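Local coordinates for protein aldehyde dehydrogenase (Staphylococcus aureus, PDB 6K10) that oxidises the carotenoid aldehyde 4,4'-diaponeurosporen-4-al to 4,4'-diaponeurosporenoic acid, a step in the biosynthesis of the yellow-orange pigment staphyloxanthin, at residues Ser372-Ser377 with Asn398-His403; Arg238-Lys243 with Lys273-Phe278; Phe121-Gln126 with Phe244-Gln249. The protein carries 1 engineered substitution. All coordinates share one frame; numbering follows the deposited sequence.

In the fold
Helix 232-244 connects the three contacts. Its segment 238-243 belongs to contact 2, and segment 244-249, which leads on from it, belongs to contact 3. Contacts 1 and 2, with centres about 14 Å apart, touch where Asn398 O meets Arg238 NH1 at 2.8 Å, probably a hydrogen bond, and both reach the second subunit. Contacts 2 and 3 join through Leu275 and Phe244. Contacts 1 and 3 do not touch, their nearest atoms being about 5 Å apart, but both approach the predicted active-site position Ser251, an engineered residue here: its side chain lies about 7 Å from that of Ser372 and about 5 Å from that of Asn122. Contact 2 lies away from this site.

Contact 1. Residues Ser372-Ser377 with Asn398-His403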
# COMPACT_ATOMS: atom_id res chain seq x y z
N SER A 372 15.49 -2.82 -9.93
CA SER A 372 16.68 -3.12 -9.16
C SER A 372 17.83 -2.25 -9.63
O SER A 372 17.83 -1.71 -10.73
CB SER A 372 17.05 -4.61 -9.24
OG SER A 372 17.50 -4.96 -10.53
N LEU A 373 18.82 -2.10 -8.74
CA LEU A 373 20.07 -1.43 -9.06
C LEU A 373 21.19 -2.16 -8.34
O LEU A 373 21.03 -2.60 -7.20
CB LEU A 373 20.06 0.05 -8.66
CG LEU A 373 21.33 0.86 -8.93
CD1 LEU A 373 20.99 2.29 -9.35
CD2 LEU A 373 22.26 0.87 -7.72
N TYR A 374 22.34 -2.27 -9.01
CA TYR A 374 23.50 -2.93 -8.43
C TYR A 374 24.72 -2.02 -8.55
O TYR A 374 24.89 -1.32 -9.55
CB TYR A 374 23.77 -4.27 -9.12
CG TYR A 374 22.53 -5.14 -9.19
CD1 TYR A 374 22.05 -5.78 -8.06
CD2 TYR A 374 21.84 -5.30 -10.38
CE1 TYR A 374 20.91 -6.57 -8.11
CE2 TYR A 374 20.70 -6.09 -10.45
CZ TYR A 374 20.25 -6.72 -9.31
OH TYR A 374 19.12 -7.51 -9.38
N LEU A 375 25.54 -2.02 -7.50
CA LEU A 375 26.79 -1.28 -7.48
C LEU A 375 27.91 -2.20 -7.05
O LEU A 375 27.80 -2.87 -6.02
CB LEU A 375 26.72 -0.07 -6.54
CG LEU A 375 28.07 0.57 -6.24
CD1 LEU A 375 28.65 1.23 -7.49
CD2 LEU A 375 27.96 1.58 -5.11
N PHE A 376 28.97 -2.25 -7.85
CA PHE A 376 30.18 -2.99 -7.50
C PHE A 376 31.27 -1.97 -7.19
O PHE A 376 31.67 -1.19 -8.06
CB PHE A 376 30.60 -3.95 -8.61
CG PHE A 376 29.74 -5.17 -8.69
CD1 PHE A 376 28.58 -5.17 -9.43
CD2 PHE A 376 30.07 -6.31 -7.98
CE1 PHE A 376 27.77 -6.29 -9.49
CE2 PHE A 376 29.27 -7.44 -8.03
CZ PHE A 376 28.11 -7.42 -8.79
N SER A 377 31.71 -1.97 -5.93
CA SER A 377 32.63 -0.97 -5.42
C SER A 377 33.20 -1.47 -4.11
O SER A 377 32.53 -2.18 -3.36
CB SER A 377 31.93 0.38 -5.23
OG SER A 377 32.82 1.35 -4.68
N ASN A 398 27.82 -5.18 -4.46
CA ASN A 398 28.75 -6.28 -4.73
C ASN A 398 28.03 -7.62 -4.89
O ASN A 398 28.55 -8.67 -4.51
CB ASN A 398 29.84 -6.36 -3.66
CG ASN A 398 30.85 -5.23 -3.78
OD1 ASN A 398 31.05 -4.67 -4.86
ND2 ASN A 398 31.50 -4.89 -2.67
N ASP A 399 26.83 -7.58 -5.47
CA ASP A 399 26.10 -8.79 -5.84
C ASP A 399 25.00 -8.39 -6.81
O ASP A 399 24.76 -7.21 -7.05
CB ASP A 399 25.51 -9.50 -4.61
CG ASP A 399 25.37 -11.00 -4.81
OD1 ASP A 399 25.70 -11.49 -5.91
OD2 ASP A 399 24.91 -11.68 -3.87
N THR A 400 24.35 -9.40 -7.39
CA THR A 400 23.14 -9.17 -8.17
C THR A 400 22.12 -10.25 -7.84
O THR A 400 22.48 -11.36 -7.44
CB THR A 400 23.38 -9.14 -9.70
OG1 THR A 400 23.64 -10.47 -10.18
CG2 THR A 400 24.54 -8.22 -10.07
N LEU A 401 20.84 -9.88 -7.97
CA LEU A 401 19.70 -10.80 -7.92
C LEU A 401 19.37 -11.32 -6.53
O LEU A 401 18.20 -11.47 -6.18
CB LEU A 401 19.92 -11.97 -8.89
CG LEU A 401 18.90 -13.11 -8.90
CD1 LEU A 401 17.58 -12.67 -9.52
CD2 LEU A 401 19.46 -14.30 -9.66
N MET A 402 20.39 -11.60 -5.70
CA MET A 402 20.18 -12.35 -4.47
C MET A 402 19.40 -11.59 -3.39
O MET A 402 19.03 -12.21 -2.39
CB MET A 402 21.52 -12.81 -3.89
CG MET A 402 22.24 -13.85 -4.72
SD MET A 402 21.16 -15.22 -5.22
CE MET A 402 20.99 -16.11 -3.67
N HIS A 403 19.13 -10.29 -3.56
CA HIS A 403 18.32 -9.61 -2.57
C HIS A 403 16.87 -10.11 -2.57
O HIS A 403 16.14 -9.86 -1.61
CB HIS A 403 18.36 -8.09 -2.77
CG HIS A 403 17.80 -7.62 -4.08
ND1 HIS A 403 18.34 -7.99 -5.29
CD2 HIS A 403 16.76 -6.80 -4.36
CE1 HIS A 403 17.65 -7.42 -6.26
NE2 HIS A 403 16.69 -6.69 -5.72
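Thr400 lies over one face of the Tyr374 ring, its CB 3.8 Å from the ring centroid and nearly on the normal, a CH-pi contact made at about a right angle to the tyrosine. With Thr400 CG2 anti to the carbonyl carbon, this methyl reaches the edge of the Phe376 ring, in plane and 3.8 Å from Phe376 CE1. A beta-branched residue suits this place because it serves both rings while its hydroxyl bonds to Arg238 O. Asn398 N lies over a face of the Phe376 ring. Tyr374 OH meets the edge of the His403 ring at CE1, 3.5 Å away, with the two ring planes at 73°.

Asn398 supplies the polar grip. Its N donates to Leu375 O (2.8 Å) in a nearly straight bond of 167°. Its amide then clasps the backbone of Ser377: OD1 accepts from Ser377 N at 3.0 Å, and ND2 donates to Ser377 O, also at 3.0 Å. The positive phi of Asn398, 63°, is one that asparagine tolerates well. Asp399 O, close to Tyr374 CD1 at 3.2 Å, is buried without a polar partner.

Strand 372-376 pairs in parallel with strand 394-397, and Asn398 carries that pairing one step beyond the strand end. At the Ser372 end, Tyr374 OH bonds to Val252 O, next to the predicted active-site position Ser251, so this parallel pair borders the catalytic site of the aldehyde dehydrogenase alpha/beta domain.

Contact 2. Residues Arg238-Lys243 with Lys273-Phe278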
# COMPACT_ATOMS: atom_id res chain seq x y z
N ARG A 238 29.38 -12.44 -10.28
CA ARG A 238 28.07 -12.17 -9.71
C ARG A 238 27.15 -11.47 -10.71
O ARG A 238 25.93 -11.66 -10.68
CB ARG A 238 28.23 -11.36 -8.42
CG ARG A 238 29.04 -12.13 -7.38
CD ARG A 238 29.38 -11.33 -6.13
NE ARG A 238 30.13 -12.18 -5.20
CZ ARG A 238 30.63 -11.79 -4.03
NH1 ARG A 238 30.47 -10.54 -3.61
NH2 ARG A 238 31.29 -12.66 -3.28
N ILE A 239 27.72 -10.68 -11.63
CA ILE A 239 26.92 -10.08 -12.69
C ILE A 239 26.39 -11.17 -13.63
O ILE A 239 25.20 -11.22 -13.94
CB ILE A 239 27.74 -9.03 -13.47
CG1 ILE A 239 27.90 -7.75 -12.65
CG2 ILE A 239 27.08 -8.71 -14.81
CD1 ILE A 239 29.02 -6.84 -13.12
N CYS A 240 27.28 -12.05 -14.09
CA CYS A 240 26.86 -13.11 -15.01
C CYS A 240 25.84 -14.04 -14.36
O CYS A 240 24.92 -14.52 -15.03
CB CYS A 240 28.08 -13.91 -15.49
SG CYS A 240 29.13 -13.06 -16.70
N PHE A 241 26.01 -14.31 -13.07
CA PHE A 241 25.04 -15.12 -12.34
C PHE A 241 23.64 -14.51 -12.42
O PHE A 241 22.67 -15.19 -12.77
CB PHE A 241 25.48 -15.26 -10.88
CG PHE A 241 24.42 -15.86 -9.99
CD1 PHE A 241 24.20 -17.22 -9.97
CD2 PHE A 241 23.66 -15.05 -9.16
CE1 PHE A 241 23.23 -17.77 -9.15
CE2 PHE A 241 22.70 -15.59 -8.34
CZ PHE A 241 22.48 -16.95 -8.33
N GLY A 242 23.52 -13.22 -12.10
CA GLY A 242 22.22 -12.56 -12.14
C GLY A 242 21.72 -12.25 -13.53
O GLY A 242 20.51 -12.14 -13.73
N LYS A 243 22.63 -12.11 -14.50
CA LYS A 243 22.24 -11.73 -15.85
C LYS A 243 21.80 -12.93 -16.69
O LYS A 243 20.78 -12.85 -17.38
CB LYS A 243 23.39 -11.01 -16.56
CG LYS A 243 23.17 -10.78 -18.05
CD LYS A 243 21.93 -9.94 -18.29
CE LYS A 243 21.88 -9.39 -19.70
NZ LYS A 243 20.76 -8.41 -19.86
N LYS A 273 35.70 -14.40 -19.64
CA LYS A 273 36.30 -15.54 -18.97
C LYS A 273 35.29 -16.27 -18.10
O LYS A 273 35.24 -17.51 -18.09
CB LYS A 273 37.49 -15.09 -18.13
CG LYS A 273 38.07 -16.17 -17.25
CD LYS A 273 39.19 -15.61 -16.39
CE LYS A 273 40.54 -16.15 -16.83
NZ LYS A 273 41.62 -15.75 -15.87
N THR A 274 34.47 -15.52 -17.36
CA THR A 274 33.48 -16.12 -16.48
C THR A 274 32.45 -16.91 -17.28
O THR A 274 32.05 -18.02 -16.89
CB THR A 274 32.79 -15.03 -15.65
OG1 THR A 274 33.72 -14.51 -14.69
CG2 THR A 274 31.57 -15.59 -14.93
N LEU A 275 32.00 -16.36 -18.40
CA LEU A 275 31.03 -17.05 -19.24
C LEU A 275 31.58 -18.38 -19.75
O LEU A 275 30.85 -19.37 -19.82
CB LEU A 275 30.60 -16.15 -20.40
CG LEU A 275 29.75 -14.95 -19.98
CD1 LEU A 275 29.60 -13.95 -21.11
CD2 LEU A 275 28.39 -15.44 -19.49
N ARG A 276 32.87 -18.41 -20.10
CA ARG A 276 33.48 -19.67 -20.49
C ARG A 276 33.57 -20.64 -19.32
O ARG A 276 33.37 -21.85 -19.48
CB ARG A 276 34.87 -19.42 -21.08
CG ARG A 276 34.85 -18.67 -22.41
CD ARG A 276 33.90 -19.32 -23.40
NE ARG A 276 33.78 -18.55 -24.63
CZ ARG A 276 32.85 -18.75 -25.55
NH1 ARG A 276 32.81 -18.01 -26.65
NH2 ARG A 276 31.94 -19.70 -25.38
N GLU A 277 33.87 -20.13 -18.12
CA GLU A 277 33.87 -20.97 -16.93
C GLU A 277 32.48 -21.52 -16.64
O GLU A 277 32.32 -22.69 -16.26
CB GLU A 277 34.38 -20.18 -15.73
CG GLU A 277 35.86 -19.85 -15.78
CD GLU A 277 36.26 -18.82 -14.74
OE1 GLU A 277 35.36 -18.15 -14.19
OE2 GLU A 277 37.47 -18.68 -14.48
N PHE A 278 31.45 -20.68 -16.81
CA PHE A 278 30.07 -21.09 -16.55
C PHE A 278 29.62 -22.14 -17.55
O PHE A 278 29.11 -23.20 -17.17
CB PHE A 278 29.13 -19.89 -16.63
CG PHE A 278 29.11 -19.03 -15.40
CD1 PHE A 278 30.10 -19.12 -14.44
CD2 PHE A 278 28.08 -18.12 -15.21
CE1 PHE A 278 30.06 -18.32 -13.31
CE2 PHE A 278 28.04 -17.31 -14.09
CZ PHE A 278 29.03 -17.41 -13.14
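Cys240 is the centre of this helix-helix contact, touching Thr274, Leu275 and Phe278 by apolar contact. Its sulfur touches the leucine branch, with Cys240 SG 3.7 Å from Leu275 CD2. SG is directed there because it stands anti to the carbonyl carbon (chi1 -74°). The beta carbon does the rest: Cys240 CB lies 3.7 Å from Phe278 CE2 and 3.9 Å from Thr274 CG2. A small side chain suits the point where the two segments are nearest, the alpha carbons of Cys240 and Leu275 being 7.1 Å apart.

The aromatic contacts centre on Phe278. Its ring turns an edge to Phe241 N, which lies in the ring plane, 3.8 Å from Phe278 CE2. One face of the ring is covered from its own helix by Thr274 CG2, one turn earlier, 3.5 Å above the plane and offset toward the rim. Beyond the two helices, Phe278 packs on Pro451 and Phe241 on His449, both of the second subunit.

Polar bonds run at the margins. The Thr274 hydroxyl turns from the apolar patch to Ser236 OG, Lys233 NZ and Ala270 O, and Glu277 forms a salt bridge with Lys233, nearer the start of helix 232-244, which ties the two helices together.

The axes of segments 238-243 and 273-278 approach to 10.0 Å and cross at -58°. Helix 232-244 connects the adjacent parallel strands 223-226 and 256-260 as a beta-alpha-beta crossover, and helix 264-279, following the second strand, packs against it, as is characteristic of an open alpha/beta sheet.

Contact 3. Residues Phe121-Gln126 with Phe244-Gln249; sequences FNYPFQ and FTNAGQ
Asn122 and Gln249 meet in the tight, polar half of this contact, where Asn122 ND2 donates to Gln249 O at 3.1 Å. The acceptor lies in the amide plane of Asn122, although the donor stands above the carbonyl plane of Gln249. Asn246 ND2 reaches the same Gln249 O at 2.9 Å from the opposite face, so two amides grip one buried carbonyl. Asn246 ND2 also donates to Asn122 O, again at 2.9 Å, and lies 3.5 Å above the Tyr123 ring, offset toward its rim. An asparagine with CG anti to the backbone N (chi1 -155°) can thus bridge both loops. Gln249 NE2 turns back to Asn246 O at 3.0 Å, which fixes the turn, and Gly248 has a positive phi at which a beta carbon would be jammed against the preceding carbonyl.

The looser side has no hydrogen bond between the two segments and rests on van der Waals contacts. Phe121, partly exposed, turns a ring edge to Gln249, with Phe121 CE1 3.6 Å from Gln249 OE1, whose hydrogen bond comes from Val293 N. Tyr123 OH bonds to Thr250 OG1 and touches Asn246 CB at 3.5 Å and Thr245 CG2 at 3.8 Å.

In this family the asparagine of the Phe-Asn-Tyr-Pro loop commonly helps form the oxyanion hole, and Asn122 near Ser251 is consistent with that. The loop 121-126 runs from strand 104-118 into helix 126-138 beside helices 48-59 and 63-89, while segment 244-249 leads from helix 232-244 toward strand 256-260, with Phe244 set against helix 264-279.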
# COMPACT_ATOMS: atom_id res chain seq x y z
N PHE A 121 5.40 -14.86 -17.96
CA PHE A 121 5.97 -16.08 -18.51
C PHE A 121 7.33 -16.46 -17.93
O PHE A 121 7.73 -17.63 -18.06
CB PHE A 121 6.12 -15.96 -20.04
CG PHE A 121 7.24 -15.03 -20.47
CD1 PHE A 121 8.56 -15.48 -20.53
CD2 PHE A 121 6.98 -13.73 -20.85
CE1 PHE A 121 9.58 -14.65 -20.92
CE2 PHE A 121 8.01 -12.89 -21.25
CZ PHE A 121 9.31 -13.35 -21.29
N ASN A 122 8.07 -15.52 -17.33
CA ASN A 122 9.50 -15.75 -17.12
C ASN A 122 9.80 -16.63 -15.91
O ASN A 122 10.69 -17.47 -15.98
CB ASN A 122 10.23 -14.41 -17.02
CG ASN A 122 9.73 -13.53 -15.90
OD1 ASN A 122 8.53 -13.42 -15.66
ND2 ASN A 122 10.66 -12.86 -15.21
N TYR A 123 9.08 -16.45 -14.81
CA TYR A 123 9.07 -17.40 -13.70
C TYR A 123 7.62 -17.80 -13.49
O TYR A 123 6.98 -17.42 -12.50
CB TYR A 123 9.71 -16.83 -12.44
CG TYR A 123 11.18 -16.53 -12.62
CD1 TYR A 123 11.60 -15.36 -13.23
CD2 TYR A 123 12.15 -17.44 -12.20
CE1 TYR A 123 12.94 -15.08 -13.40
CE2 TYR A 123 13.50 -17.17 -12.37
CZ TYR A 123 13.88 -15.99 -12.97
OH TYR A 123 15.22 -15.72 -13.15
N PRO A 124 7.07 -18.58 -14.43
CA PRO A 124 5.60 -18.72 -14.51
C PRO A 124 5.00 -19.50 -13.36
O PRO A 124 3.79 -19.39 -13.13
CB PRO A 124 5.40 -19.44 -15.84
CG PRO A 124 6.66 -20.23 -16.03
CD PRO A 124 7.77 -19.42 -15.42
N PHE A 125 5.80 -20.27 -12.64
CA PHE A 125 5.32 -21.02 -11.48
C PHE A 125 5.48 -20.20 -10.20
O PHE A 125 4.51 -19.99 -9.48
CB PHE A 125 6.08 -22.35 -11.40
CG PHE A 125 5.67 -23.22 -10.25
CD1 PHE A 125 6.32 -23.14 -9.03
CD2 PHE A 125 4.64 -24.15 -10.39
CE1 PHE A 125 5.95 -23.94 -7.97
CE2 PHE A 125 4.27 -24.96 -9.33
CZ PHE A 125 4.92 -24.85 -8.12
N GLN A 126 6.70 -19.71 -9.94
CA GLN A 126 6.95 -18.95 -8.72
C GLN A 126 6.09 -17.70 -8.64
O GLN A 126 5.58 -17.35 -7.56
CB GLN A 126 8.44 -18.58 -8.63
CG GLN A 126 8.74 -17.33 -7.82
CD GLN A 126 8.64 -17.53 -6.32
OE1 GLN A 126 8.39 -18.64 -5.84
NE2 GLN A 126 8.85 -16.46 -5.56
N PHE A 244 22.53 -14.03 -16.65
CA PHE A 244 22.31 -15.12 -17.59
C PHE A 244 21.57 -16.30 -16.98
O PHE A 244 21.30 -17.28 -17.69
CB PHE A 244 23.65 -15.54 -18.19
CG PHE A 244 24.29 -14.45 -19.00
CD1 PHE A 244 23.74 -14.09 -20.22
CD2 PHE A 244 25.37 -13.74 -18.51
CE1 PHE A 244 24.29 -13.06 -20.96
CE2 PHE A 244 25.93 -12.71 -19.25
CZ PHE A 244 25.39 -12.37 -20.48
N THR A 245 21.22 -16.24 -15.70
CA THR A 245 20.14 -17.07 -15.18
C THR A 245 18.87 -16.79 -15.96
O THR A 245 18.53 -15.63 -16.24
CB THR A 245 19.93 -16.78 -13.69
OG1 THR A 245 21.04 -17.28 -12.94
CG2 THR A 245 18.64 -17.42 -13.18
N ASN A 246 18.16 -17.86 -16.34
CA ASN A 246 16.91 -17.77 -17.11
C ASN A 246 17.11 -17.05 -18.44
O ASN A 246 16.18 -16.45 -18.97
CB ASN A 246 15.80 -17.10 -16.30
CG ASN A 246 14.41 -17.51 -16.76
OD1 ASN A 246 14.22 -18.59 -17.31
ND2 ASN A 246 13.44 -16.63 -16.55
N ALA A 247 18.33 -17.11 -18.97
CA ALA A 247 18.68 -16.47 -20.24
C ALA A 247 18.33 -14.98 -20.24
O ALA A 247 17.92 -14.41 -21.25
CB ALA A 247 18.00 -17.18 -21.42
N GLY A 248 18.50 -14.34 -19.08
CA GLY A 248 18.26 -12.92 -18.96
C GLY A 248 16.81 -12.50 -18.80
O GLY A 248 16.54 -11.30 -18.71
N GLN A 249 15.88 -13.45 -18.74
CA GLN A 249 14.46 -13.14 -18.67
C GLN A 249 14.05 -12.96 -17.20
O GLN A 249 13.30 -13.75 -16.62
CB GLN A 249 13.65 -14.22 -19.38
CG GLN A 249 14.11 -14.40 -20.83
CD GLN A 249 13.53 -15.64 -21.49
OE1 GLN A 249 12.69 -15.54 -22.39
NE2 GLN A 249 14.00 -16.81 -21.07